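Local coordinates for protein gamma-glutamyltranspeptidase (Streptomyces lincolnensis, PDB 6J3A) that probably acts as a gamma-glutamyltranspeptidase-like enzyme of the Ntn-hydrolase clan, related to LmbA, at residues Arg73-Gln78 with Ala255-Pro260; Ala222-Arg227 with Val449-Phe454; Glu560-Pro565 with Pro582-Gly587. All coordinates share one frame; numbering follows the deposited sequence.

Contact 1 of 3, residues Arg73-Gln78 with Ala255-Pro260; sequences RVLCGQ and ATYEAP
Val-74, Leu-75 and Cys-76 run antiparallel to Glu-258, Tyr-257 and Thr-256, with strand axes 4.6 Å apart at closest and directions 147° apart. Four backbone bonds join them in two hydrogen-bonded pairs. Val-74 N gives to Glu-258 O at 2.8 Å and Glu-258 N returns the bond to Val-74 O; Cys-76 N meets Thr-256 O at 2.6 Å, while Thr-256 N to Cys-76 O is longer, 3.2 Å. Leu-75 and Tyr-257 form the non-hydrogen-bonded pair between them. Leu-75 CD1 sits over one face of the Tyr-257 ring, 4.1 Å from its centroid and 18° off the normal, a CH-pi contact. The edge of that ring faces Val-74 O, and the same leucine methyl also touches Ala-255 CB. On the side of the sheet bearing Val-74 and Glu-258, the Val-74 and Pro-260 side chains pass in opposite directions, CG2 to CB 3.9 Å. Arg-73 starts away from its partner strand, but a bend at chi2 (74°) brings the guanidinium back with one face over Glu-258 C. Polar ends look elsewhere: Glu-258 OE2 makes a salt bridge to Arg-478 and OE1 a hydrogen bond to Trp-276, and Tyr-257 OH bonds to Asp-121. Within this Ntn-type fold strand 73-77 is flanked by strand 61-66 and strand 256-265 by strand 268-272, while helix 111-122 packs Leu-117 against both Leu-75 and Ala-255.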
ATOM      1  N   ARG A  73      -5.166 -19.347 -20.493  1.00 36.15           N
ATOM      2  CA  ARG A  73      -5.392 -20.741 -20.169  1.00 36.35           C
ATOM      3  C   ARG A  73      -5.925 -20.803 -18.735  1.00 33.94           C
ATOM      4  O   ARG A  73      -5.520 -20.012 -17.883  1.00 33.30           O
ATOM      5  CB  ARG A  73      -4.056 -21.483 -20.329  1.00 41.23           C
ATOM      6  CG  ARG A  73      -4.132 -22.974 -20.597  1.00 45.96           C
ATOM      7  CD  ARG A  73      -4.568 -23.301 -22.018  1.00 50.30           C
ATOM      8  NE  ARG A  73      -4.644 -24.755 -22.181  1.00 54.68           N
ATOM      9  CZ  ARG A  73      -5.585 -25.435 -22.841  1.00 58.67           C
ATOM     10  NH1 ARG A  73      -6.599 -24.827 -23.456  1.00 60.61           N
ATOM     11  NH2 ARG A  73      -5.510 -26.765 -22.880  1.00 61.65           N
ATOM     12  N   VAL A  74      -6.869 -21.711 -18.493  1.00 33.00           N
ATOM     13  CA  VAL A  74      -7.472 -21.947 -17.169  1.00 31.08           C
ATOM     14  C   VAL A  74      -6.872 -23.213 -16.568  1.00 30.51           C
ATOM     15  O   VAL A  74      -6.758 -24.226 -17.251  1.00 29.09           O
ATOM     16  CB  VAL A  74      -9.008 -22.133 -17.262  1.00 30.81           C
ATOM     17  CG1 VAL A  74      -9.601 -22.631 -15.952  1.00 31.02           C
ATOM     18  CG2 VAL A  74      -9.689 -20.833 -17.644  1.00 31.02           C
ATOM     19  N   LEU A  75      -6.510 -23.142 -15.288  1.00 31.68           N
ATOM     20  CA  LEU A  75      -6.044 -24.297 -14.522  1.00 32.42           C
ATOM     21  C   LEU A  75      -7.079 -24.585 -13.441  1.00 32.86           C
ATOM     22  O   LEU A  75      -7.203 -23.841 -12.470  1.00 33.99           O
ATOM     23  CB  LEU A  75      -4.651 -24.056 -13.937  1.00 32.67           C
ATOM     24  CG  LEU A  75      -4.071 -25.121 -13.000  1.00 33.00           C
ATOM     25  CD1 LEU A  75      -4.257 -26.543 -13.508  1.00 33.72           C
ATOM     26  CD2 LEU A  75      -2.597 -24.849 -12.773  1.00 33.38           C
ATOM     27  N   CYS A  76      -7.831 -25.664 -13.646  1.00 33.27           N
ATOM     28  CA  CYS A  76      -8.935 -26.024 -12.786  1.00 33.23           C
ATOM     29  C   CYS A  76      -8.444 -26.756 -11.557  1.00 33.16           C
ATOM     30  O   CYS A  76      -7.979 -27.898 -11.640  1.00 33.75           O
ATOM     31  CB  CYS A  76      -9.940 -26.910 -13.514  1.00 33.50           C
ATOM     32  SG  CYS A  76     -11.279 -27.460 -12.422  1.00 31.67           S
ATOM     33  N   GLY A  77      -8.581 -26.085 -10.417  1.00 32.02           N
ATOM     34  CA  GLY A  77      -8.330 -26.686  -9.115  1.00 31.17           C
ATOM     35  C   GLY A  77      -9.588 -26.763  -8.277  1.00 29.75           C
ATOM     36  O   GLY A  77      -9.515 -26.745  -7.053  1.00 30.72           O
ATOM     37  N   GLN A  78     -10.746 -26.798  -8.934  1.00 28.50           N
ATOM     38  CA  GLN A  78     -11.999 -27.102  -8.270  1.00 27.39           C
ATOM     39  C   GLN A  78     -12.208 -28.610  -8.280  1.00 27.40           C
ATOM     40  O   GLN A  78     -12.295 -29.229  -9.339  1.00 25.77           O
ATOM     41  CB  GLN A  78     -13.153 -26.415  -8.968  1.00 26.85           C
ATOM     42  CG  GLN A  78     -14.518 -26.809  -8.429  1.00 26.43           C
ATOM     43  CD  GLN A  78     -14.679 -26.426  -6.980  1.00 26.30           C
ATOM     44  OE1 GLN A  78     -14.770 -25.240  -6.650  1.00 26.17           O
ATOM     45  NE2 GLN A  78     -14.700 -27.431  -6.098  1.00 25.40           N
ATOM     46  N   ALA A 255      -5.777 -31.844 -10.830  1.00 33.66           N
ATOM     47  CA  ALA A 255      -6.169 -30.586 -11.438  1.00 32.71           C
ATOM     48  C   ALA A 255      -5.934 -30.701 -12.943  1.00 31.72           C
ATOM     49  O   ALA A 255      -5.022 -31.414 -13.390  1.00 29.51           O
ATOM     50  CB  ALA A 255      -5.357 -29.454 -10.850  1.00 33.37           C
ATOM     51  N   THR A 256      -6.777 -30.022 -13.713  1.00 31.43           N
ATOM     52  CA  THR A 256      -6.710 -30.064 -15.177  1.00 31.97           C
ATOM     53  C   THR A 256      -6.663 -28.669 -15.771  1.00 32.49           C
ATOM     54  O   THR A 256      -7.011 -27.698 -15.096  1.00 34.34           O
ATOM     55  CB  THR A 256      -7.927 -30.783 -15.775  1.00 31.43           C
ATOM     56  OG1 THR A 256      -9.128 -30.215 -15.241  1.00 29.77           O
ATOM     57  CG2 THR A 256      -7.874 -32.253 -15.445  1.00 31.63           C
ATOM     58  N   TYR A 257      -6.254 -28.597 -17.041  1.00 31.60           N
ATOM     59  CA  TYR A 257      -6.197 -27.347 -17.808  1.00 30.29           C
ATOM     60  C   TYR A 257      -7.399 -27.225 -18.745  1.00 29.94           C
ATOM     61  O   TYR A 257      -7.941 -28.229 -19.191  1.00 29.64           O
ATOM     62  CB  TYR A 257      -4.926 -27.281 -18.646  1.00 29.86           C
ATOM     63  CG  TYR A 257      -3.650 -26.967 -17.891  1.00 29.84           C
ATOM     64  CD1 TYR A 257      -3.404 -25.689 -17.371  1.00 29.64           C
ATOM     65  CD2 TYR A 257      -2.654 -27.937 -17.739  1.00 29.85           C
ATOM     66  CE1 TYR A 257      -2.214 -25.401 -16.702  1.00 29.15           C
ATOM     67  CE2 TYR A 257      -1.467 -27.657 -17.072  1.00 28.93           C
ATOM     68  CZ  TYR A 257      -1.246 -26.391 -16.560  1.00 28.49           C
ATOM     69  OH  TYR A 257      -0.071 -26.112 -15.897  1.00 27.31           O
ATOM     70  N   GLU A 258      -7.800 -25.991 -19.047  1.00 30.11           N
ATOM     71  CA  GLU A 258      -8.934 -25.716 -19.941  1.00 30.36           C
ATOM     72  C   GLU A 258      -8.762 -24.426 -20.712  1.00 30.15           C
ATOM     73  O   GLU A 258      -8.011 -23.542 -20.313  1.00 30.99           O
ATOM     74  CB  GLU A 258     -10.227 -25.616 -19.150  1.00 30.63           C
ATOM     75  CG  GLU A 258     -10.705 -26.959 -18.678  1.00 31.18           C
ATOM     76  CD  GLU A 258     -11.889 -26.879 -17.759  1.00 31.89           C
ATOM     77  OE1 GLU A 258     -12.561 -25.819 -17.709  1.00 32.04           O
ATOM     78  OE2 GLU A 258     -12.145 -27.912 -17.101  1.00 31.03           O
ATOM     79  N   ALA A 259      -9.473 -24.330 -21.826  1.00 28.77           N
ATOM     80  CA  ALA A 259      -9.620 -23.071 -22.512  1.00 28.47           C
ATOM     81  C   ALA A 259     -10.537 -22.247 -21.625  1.00 28.21           C
ATOM     82  O   ALA A 259     -11.429 -22.807 -20.982  1.00 27.97           O
ATOM     83  CB  ALA A 259     -10.252 -23.272 -23.882  1.00 28.30           C
ATOM     84  N   PRO A 260     -10.329 -20.922 -21.585  1.00 28.43           N
ATOM     85  CA  PRO A 260     -11.267 -20.054 -20.879  1.00 28.63           C
ATOM     86  C   PRO A 260     -12.543 -19.842 -21.668  1.00 28.36           C
ATOM     87  O   PRO A 260     -12.554 -20.008 -22.878  1.00 29.74           O
ATOM     88  CB  PRO A 260     -10.511 -18.727 -20.791  1.00 28.64           C
ATOM     89  CG  PRO A 260      -9.628 -18.726 -21.997  1.00 28.47           C
ATOM     90  CD  PRO A 260      -9.213 -20.158 -22.176  1.00 28.55           C
TER

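Contact 2 of 3, residues Ala222-Arg227 with Val449-Phe454; sequences AEALVR and VPELGF
Arg-227 turns an edge of its guanidinium to Glu-451, while one face of the group lies under the carbonyl of its own helix, Glu-223 O standing 4.1 Å above the plane. The other flat group, the Phe-454 ring, has Leu-452 CB over one face, and Leu-225 CD2 approaches it obliquely. Helix 220-229 rests on a four-residue beta-hairpin loop, Pro-450 to Gly-453, between strands 448-449 and 454-455, with Gly-453 in the left-handed position; the ends are tied by Val-449 N to Phe-454 O and the turn is held by Val-449 O accepting from Leu-452 N and Gly-453 N. The Ala-224 methyl is the centre of the packing. Its CB lies 3.4 Å from Glu-451 CG and 3.7 Å from Val-449 CG1, and also touches Leu-452 CG. Beside it, Leu-225 crosses Val-449 and Leu-452 at about a right angle, its CG 4.0 Å from Leu-452 CD1. At the exposed margin Arg-227 NH1 makes a salt bridge to Glu-451 OE2 at 2.6 Å, the guanidinium and carboxylate planes 37° apart. Glu-451 reaches it with CG between the backbone N and the carbonyl carbon (chi1 49°) and a bend at chi2 (-90°), which carries the carboxylate past the Ala-224 methyl. Its other oxygen is tied to the helix through a water, which donates to Glu-451 OE1 at 2.7 Å and to Ala-224 O at 2.8 Å.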
ATOM      1  N   ALA A 222      -3.393 -37.526   2.550  1.00 35.11           N
ATOM      2  CA  ALA A 222      -4.592 -38.241   2.102  1.00 35.75           C
ATOM      3  C   ALA A 222      -5.166 -39.157   3.176  1.00 36.31           C
ATOM      4  O   ALA A 222      -6.366 -39.126   3.447  1.00 37.50           O
ATOM      5  CB  ALA A 222      -4.273 -39.059   0.863  1.00 36.06           C
ATOM      6  N   GLU A 223      -4.301 -39.975   3.769  1.00 35.85           N
ATOM      7  CA  GLU A 223      -4.692 -40.865   4.865  1.00 36.35           C
ATOM      8  C   GLU A 223      -5.478 -40.124   5.941  1.00 34.99           C
ATOM      9  O   GLU A 223      -6.567 -40.550   6.325  1.00 35.45           O
ATOM     10  CB  GLU A 223      -3.455 -41.534   5.471  1.00 37.75           C
ATOM     11  CG  GLU A 223      -2.929 -42.675   4.608  1.00 39.13           C
ATOM     12  CD  GLU A 223      -1.524 -43.137   4.967  1.00 41.26           C
ATOM     13  OE1 GLU A 223      -0.929 -42.649   5.960  1.00 43.36           O
ATOM     14  OE2 GLU A 223      -1.007 -44.007   4.234  1.00 42.55           O
ATOM     15  N   ALA A 224      -4.929 -39.003   6.389  1.00 33.55           N
ATOM     16  CA  ALA A 224      -5.550 -38.181   7.432  1.00 33.70           C
ATOM     17  C   ALA A 224      -6.881 -37.538   7.012  1.00 33.15           C
ATOM     18  O   ALA A 224      -7.819 -37.439   7.808  1.00 32.49           O
ATOM     19  CB  ALA A 224      -4.574 -37.106   7.880  1.00 32.80           C
ATOM     20  N   LEU A 225      -6.935 -37.090   5.766  1.00 33.37           N
ATOM     21  CA  LEU A 225      -8.118 -36.438   5.225  1.00 34.15           C
ATOM     22  C   LEU A 225      -9.286 -37.410   5.163  1.00 35.62           C
ATOM     23  O   LEU A 225     -10.406 -37.072   5.563  1.00 36.15           O
ATOM     24  CB  LEU A 225      -7.823 -35.912   3.823  1.00 33.62           C
ATOM     25  CG  LEU A 225      -6.915 -34.687   3.739  1.00 32.98           C
ATOM     26  CD1 LEU A 225      -6.386 -34.545   2.327  1.00 33.32           C
ATOM     27  CD2 LEU A 225      -7.647 -33.419   4.139  1.00 32.37           C
ATOM     28  N   VAL A 226      -9.008 -38.614   4.655  1.00 36.56           N
ATOM     29  CA  VAL A 226     -10.002 -39.690   4.574  1.00 37.70           C
ATOM     30  C   VAL A 226     -10.430 -40.095   5.985  1.00 36.59           C
ATOM     31  O   VAL A 226     -11.622 -40.123   6.297  1.00 37.04           O
ATOM     32  CB  VAL A 226      -9.462 -40.914   3.795  1.00 38.90           C
ATOM     33  CG1 VAL A 226     -10.467 -42.061   3.783  1.00 39.71           C
ATOM     34  CG2 VAL A 226      -9.160 -40.534   2.353  1.00 39.79           C
ATOM     35  N   ARG A 227      -9.446 -40.379   6.830  1.00 35.08           N
ATOM     36  CA  ARG A 227      -9.691 -40.704   8.238  1.00 34.87           C
ATOM     37  C   ARG A 227     -10.626 -39.686   8.922  1.00 33.24           C
ATOM     38  O   ARG A 227     -11.529 -40.076   9.644  1.00 33.72           O
ATOM     39  CB  ARG A 227      -8.361 -40.842   8.990  1.00 35.57           C
ATOM     40  CG  ARG A 227      -8.451 -41.512  10.357  1.00 36.58           C
ATOM     41  CD  ARG A 227      -7.099 -41.566  11.070  1.00 37.35           C
ATOM     42  NE  ARG A 227      -6.060 -42.238  10.268  1.00 38.15           N
ATOM     43  CZ  ARG A 227      -4.887 -41.718   9.872  1.00 38.80           C
ATOM     44  NH1 ARG A 227      -4.502 -40.482  10.198  1.00 38.55           N
ATOM     45  NH2 ARG A 227      -4.063 -42.462   9.136  1.00 39.18           N
ATOM     46  N   VAL A 449      -8.513 -31.458  10.677  1.00 28.46           N
ATOM     47  CA  VAL A 449      -7.854 -32.751  10.544  1.00 29.00           C
ATOM     48  C   VAL A 449      -6.632 -32.730  11.473  1.00 29.56           C
ATOM     49  O   VAL A 449      -5.626 -32.088  11.156  1.00 29.56           O
ATOM     50  CB  VAL A 449      -7.420 -33.032   9.089  1.00 28.98           C
ATOM     51  CG1 VAL A 449      -6.809 -34.428   8.970  1.00 28.61           C
ATOM     52  CG2 VAL A 449      -8.587 -32.864   8.107  1.00 28.37           C
ATOM     53  N   PRO A 450      -6.718 -33.435  12.624  1.00 30.45           N
ATOM     54  CA  PRO A 450      -5.786 -33.166  13.730  1.00 31.19           C
ATOM     55  C   PRO A 450      -4.303 -33.289  13.355  1.00 32.24           C
ATOM     56  O   PRO A 450      -3.512 -32.433  13.766  1.00 34.28           O
ATOM     57  CB  PRO A 450      -6.193 -34.177  14.820  1.00 30.73           C
ATOM     58  CG  PRO A 450      -6.999 -35.218  14.138  1.00 30.52           C
ATOM     59  CD  PRO A 450      -7.554 -34.625  12.873  1.00 30.59           C
ATOM     60  N   GLU A 451      -3.944 -34.285  12.545  1.00 31.57           N
ATOM     61  CA  GLU A 451      -2.525 -34.488  12.187  1.00 32.35           C
ATOM     62  C   GLU A 451      -2.021 -33.553  11.076  1.00 31.53           C
ATOM     63  O   GLU A 451      -0.816 -33.540  10.775  1.00 30.71           O
ATOM     64  CB  GLU A 451      -2.181 -35.963  11.880  1.00 34.43           C
ATOM     65  CG  GLU A 451      -3.082 -36.719  10.916  1.00 35.69           C
ATOM     66  CD  GLU A 451      -4.250 -37.420  11.607  1.00 36.99           C
ATOM     67  OE1 GLU A 451      -5.290 -36.758  11.820  1.00 36.86           O
ATOM     68  OE2 GLU A 451      -4.137 -38.628  11.923  1.00 37.05           O
ATOM     69  N   LEU A 452      -2.928 -32.756  10.499  1.00 29.67           N
ATOM     70  CA  LEU A 452      -2.573 -31.782   9.455  1.00 28.89           C
ATOM     71  C   LEU A 452      -2.640 -30.306   9.864  1.00 29.18           C
ATOM     72  O   LEU A 452      -1.815 -29.500   9.421  1.00 27.70           O
ATOM     73  CB  LEU A 452      -3.441 -32.005   8.226  1.00 27.65           C
ATOM     74  CG  LEU A 452      -3.360 -33.397   7.611  1.00 27.39           C
ATOM     75  CD1 LEU A 452      -4.231 -33.402   6.366  1.00 27.24           C
ATOM     76  CD2 LEU A 452      -1.934 -33.863   7.289  1.00 27.19           C
ATOM     77  N   GLY A 453      -3.630 -29.955  10.675  1.00 29.16           N
ATOM     78  CA  GLY A 453      -3.765 -28.597  11.169  1.00 29.21           C
ATOM     79  C   GLY A 453      -4.820 -27.781  10.458  1.00 29.00           C
ATOM     80  O   GLY A 453      -5.021 -26.626  10.808  1.00 29.56           O
ATOM     81  N   PHE A 454      -5.493 -28.364   9.470  1.00 28.42           N
ATOM     82  CA  PHE A 454      -6.535 -27.650   8.716  1.00 28.07           C
ATOM     83  C   PHE A 454      -7.691 -28.595   8.386  1.00 27.89           C
ATOM     84  O   PHE A 454      -7.495 -29.808   8.374  1.00 27.64           O
ATOM     85  CB  PHE A 454      -5.970 -27.031   7.425  1.00 26.97           C
ATOM     86  CG  PHE A 454      -5.254 -28.016   6.549  1.00 26.67           C
ATOM     87  CD1 PHE A 454      -5.950 -28.784   5.623  1.00 26.28           C
ATOM     88  CD2 PHE A 454      -3.880 -28.192   6.661  1.00 26.04           C
ATOM     89  CE1 PHE A 454      -5.281 -29.699   4.820  1.00 25.99           C
ATOM     90  CE2 PHE A 454      -3.210 -29.106   5.857  1.00 25.58           C
ATOM     91  CZ  PHE A 454      -3.911 -29.859   4.936  1.00 25.19           C
TER
HETATM   92  O   HOH W   1      -7.421 -37.881  10.500  1.00 35.10           O

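Contact 3 of 3, residues Glu560-Pro565 with Pro582-Gly587; sequences EARMDP and PPWSEG
A type I beta turn from Glu-560 to Met-563, between strand 556-560 and helix 565-573, packs against the loop that leads from strand 577-581 toward strand 590-594. Glu-560 at the start of the turn reaches into this loop: its OE1 accepts from Ser-585 N and from Glu-586 N, both at 2.9 Å. OE1 receives Ser-585 N on its anti lone pair, while Glu-586 N comes from above the carboxylate plane, 48° out of it, and Arg-608 adds a salt bridge to the same oxygen. OE2 makes a salt bridge to Arg-562 NH1 (3.1 Å) inside the turn and accepts a hydrogen bond from Asn-537 N, so both oxygens of this buried carboxylate are satisfied, an environment that would probably favour the charged form. The aliphatic stem is pressed close, Glu-560 CG lying 3.3 Å from Glu-586 CG, while the Glu-586 carboxylate leads off to Trp-509. Arg-562 bends at chi3, and its guanidinium lies flat on the Trp-584 indole, planes 9° apart, with CZ 3.5 Å from the centroid of the six-membered ring. Farther back along the side chain Arg-562 CD sits 3.8 Å from the centroid of the five-membered ring, a CH-pi contact. The rotation of the guanidinium is fixed in its own plane by NH1, which gives a nearly straight bond (174°) to Pro-583 O at 3.3 Å, and NH2 reaches Asp-534 O. Ala-561 CB meets Pro-583 CG beside this stack. Trp-584 also stacks with Phe-2 of the second subunit, which puts this one edge of the contact at the subunit interface. The Arg-562/Trp-584 pair is a classic parallel cation-pi stack, next to a carboxylate that gathers successive loop N-H groups.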
ATOM      1  N   GLU A 560     -23.508   0.959  -1.360  1.00 33.70           N
ATOM      2  CA  GLU A 560     -22.698   1.589  -0.318  1.00 31.04           C
ATOM      3  C   GLU A 560     -23.280   2.955   0.015  1.00 31.43           C
ATOM      4  O   GLU A 560     -23.870   3.616  -0.837  1.00 30.54           O
ATOM      5  CB  GLU A 560     -21.238   1.733  -0.748  1.00 28.85           C
ATOM      6  CG  GLU A 560     -20.500   0.413  -0.845  1.00 28.19           C
ATOM      7  CD  GLU A 560     -19.026   0.568  -1.170  1.00 28.30           C
ATOM      8  OE1 GLU A 560     -18.194   0.044  -0.405  1.00 28.43           O
ATOM      9  OE2 GLU A 560     -18.674   1.196  -2.189  1.00 28.37           O
ATOM     10  N   ALA A 561     -23.090   3.377   1.261  1.00 32.43           N
ATOM     11  CA  ALA A 561     -23.606   4.663   1.735  1.00 33.12           C
ATOM     12  C   ALA A 561     -23.034   5.863   0.993  1.00 33.16           C
ATOM     13  O   ALA A 561     -23.648   6.923   1.017  1.00 33.79           O
ATOM     14  CB  ALA A 561     -23.365   4.822   3.234  1.00 32.83           C
ATOM     15  N   ARG A 562     -21.879   5.700   0.341  1.00 33.69           N
ATOM     16  CA  ARG A 562     -21.202   6.816  -0.360  1.00 34.88           C
ATOM     17  C   ARG A 562     -21.585   6.918  -1.829  1.00 35.64           C
ATOM     18  O   ARG A 562     -21.115   7.824  -2.510  1.00 35.96           O
ATOM     19  CB  ARG A 562     -19.664   6.828  -0.178  1.00 35.63           C
ATOM     20  CG  ARG A 562     -19.022   5.501   0.175  1.00 37.53           C
ATOM     21  CD  ARG A 562     -17.562   5.635   0.559  1.00 36.79           C
ATOM     22  NE  ARG A 562     -16.729   5.800  -0.614  1.00 37.57           N
ATOM     23  CZ  ARG A 562     -16.403   4.841  -1.480  1.00 37.12           C
ATOM     24  NH1 ARG A 562     -16.821   3.583  -1.348  1.00 35.88           N
ATOM     25  NH2 ARG A 562     -15.638   5.168  -2.508  1.00 37.61           N
ATOM     26  N   MET A 563     -22.439   6.014  -2.314  1.00 36.89           N
ATOM     27  CA  MET A 563     -23.159   6.242  -3.567  1.00 39.10           C
ATOM     28  C   MET A 563     -24.105   7.434  -3.368  1.00 40.00           C
ATOM     29  O   MET A 563     -24.630   7.630  -2.270  1.00 39.90           O
ATOM     30  CB  MET A 563     -23.945   4.993  -3.973  1.00 40.70           C
ATOM     31  CG  MET A 563     -24.683   5.106  -5.305  1.00 42.36           C
ATOM     32  SD  MET A 563     -25.109   3.506  -6.040  1.00 43.95           S
ATOM     33  CE  MET A 563     -23.512   2.986  -6.659  1.00 42.42           C
ATOM     34  N   ASP A 564     -24.296   8.230  -4.421  1.00 40.83           N
ATOM     35  CA  ASP A 564     -25.168   9.412  -4.385  1.00 41.94           C
ATOM     36  C   ASP A 564     -26.552   9.026  -3.844  1.00 43.58           C
ATOM     37  O   ASP A 564     -27.131   8.053  -4.329  1.00 42.60           O
ATOM     38  CB  ASP A 564     -25.295  10.009  -5.791  1.00 41.09           C
ATOM     39  N   PRO A 565     -27.074   9.756  -2.828  1.00 47.08           N
ATOM     40  CA  PRO A 565     -28.368   9.352  -2.241  1.00 49.03           C
ATOM     41  C   PRO A 565     -29.563   9.495  -3.178  1.00 50.06           C
ATOM     42  O   PRO A 565     -30.606   8.889  -2.930  1.00 50.00           O
ATOM     43  CB  PRO A 565     -28.539  10.295  -1.033  1.00 49.17           C
ATOM     44  CG  PRO A 565     -27.205  10.912  -0.802  1.00 49.60           C
ATOM     45  CD  PRO A 565     -26.525  10.941  -2.141  1.00 48.61           C
ATOM     46  N   PRO A 582     -22.940  -0.093   4.655  1.00 33.52           N
ATOM     47  CA  PRO A 582     -21.951   0.875   5.119  1.00 34.29           C
ATOM     48  C   PRO A 582     -21.075   1.426   3.988  1.00 34.93           C
ATOM     49  O   PRO A 582     -20.882   0.741   2.977  1.00 34.45           O
ATOM     50  CB  PRO A 582     -21.098   0.078   6.124  1.00 33.89           C
ATOM     51  CG  PRO A 582     -21.863  -1.156   6.409  1.00 33.88           C
ATOM     52  CD  PRO A 582     -22.667  -1.439   5.180  1.00 33.51           C
ATOM     53  N   PRO A 583     -20.525   2.642   4.176  1.00 34.94           N
ATOM     54  CA  PRO A 583     -19.809   3.358   3.118  1.00 34.64           C
ATOM     55  C   PRO A 583     -18.714   2.537   2.442  1.00 33.38           C
ATOM     56  O   PRO A 583     -18.566   2.597   1.226  1.00 33.50           O
ATOM     57  CB  PRO A 583     -19.165   4.546   3.853  1.00 35.20           C
ATOM     58  CG  PRO A 583     -19.766   4.589   5.210  1.00 35.31           C
ATOM     59  CD  PRO A 583     -20.263   3.219   5.509  1.00 35.19           C
ATOM     60  N   TRP A 584     -17.960   1.784   3.238  1.00 31.60           N
ATOM     61  CA  TRP A 584     -16.814   1.022   2.741  1.00 30.89           C
ATOM     62  C   TRP A 584     -17.013  -0.464   3.000  1.00 29.88           C
ATOM     63  O   TRP A 584     -16.338  -1.044   3.851  1.00 30.84           O
ATOM     64  CB  TRP A 584     -15.536   1.531   3.420  1.00 30.89           C
ATOM     65  CG  TRP A 584     -15.204   2.946   3.063  1.00 30.43           C
ATOM     66  CD1 TRP A 584     -15.487   4.058   3.792  1.00 30.50           C
ATOM     67  CD2 TRP A 584     -14.540   3.400   1.874  1.00 30.10           C
ATOM     68  NE1 TRP A 584     -15.030   5.184   3.140  1.00 30.63           N
ATOM     69  CE2 TRP A 584     -14.446   4.809   1.960  1.00 30.08           C
ATOM     70  CE3 TRP A 584     -14.016   2.754   0.746  1.00 29.83           C
ATOM     71  CZ2 TRP A 584     -13.848   5.585   0.968  1.00 30.85           C
ATOM     72  CZ3 TRP A 584     -13.422   3.521  -0.245  1.00 30.67           C
ATOM     73  CH2 TRP A 584     -13.337   4.926  -0.126  1.00 31.01           C
ATOM     74  N   SER A 585     -17.935  -1.058   2.240  1.00 28.73           N
ATOM     75  CA  SER A 585     -18.467  -2.424   2.487  1.00 27.51           C
ATOM     76  C   SER A 585     -18.640  -3.359   1.277  1.00 27.57           C
ATOM     77  O   SER A 585     -18.813  -4.562   1.474  1.00 26.79           O
ATOM     78  CB  SER A 585     -19.839  -2.316   3.154  1.00 26.65           C
ATOM     79  OG  SER A 585     -20.760  -1.638   2.306  1.00 25.57           O
ATOM     80  N   GLU A 586     -18.595  -2.831   0.050  1.00 27.77           N
ATOM     81  CA  GLU A 586     -18.881  -3.600  -1.176  1.00 26.85           C
ATOM     82  C   GLU A 586     -17.611  -3.787  -1.996  1.00 25.98           C
ATOM     83  O   GLU A 586     -17.061  -2.821  -2.506  1.00 25.96           O
ATOM     84  CB  GLU A 586     -19.925  -2.885  -2.039  1.00 27.00           C
ATOM     85  CG  GLU A 586     -21.302  -2.750  -1.407  1.00 27.43           C
ATOM     86  CD  GLU A 586     -22.046  -4.061  -1.355  1.00 27.88           C
ATOM     87  OE1 GLU A 586     -22.626  -4.370  -0.282  1.00 28.70           O
ATOM     88  OE2 GLU A 586     -22.034  -4.777  -2.389  1.00 26.26           O
ATOM     89  N   GLY A 587     -17.150  -5.026  -2.097  1.00 25.87           N
ATOM     90  CA  GLY A 587     -16.048  -5.408  -2.978  1.00 26.98           C
ATOM     91  C   GLY A 587     -14.744  -5.563  -2.237  1.00 27.67           C
ATOM     92  O   GLY A 587     -14.428  -4.734  -1.384  1.00 28.14           O
TER

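Overall arrangement
Contact 1 lies nearest the middle of the chain and is regular sheet pairing, held by backbone bonds with apolar contacts on both faces. Contact 2 joins a helix to a hairpin loop through an alanine and branched aliphatic side chains, with one salt bridge and a water at its margin; though far from the centre it is buried, whereas contacts 1 and 3 are partly buried. Contact 3 joins two loops by a buried carboxylate and a cation-pi stack, and alone touches the second subunit. It sits across the chain's centre from both others, its centre about 42 Å from that of contact 2. The three share no strand or helix; the segments of contacts 1 and 2 alternate along the chain.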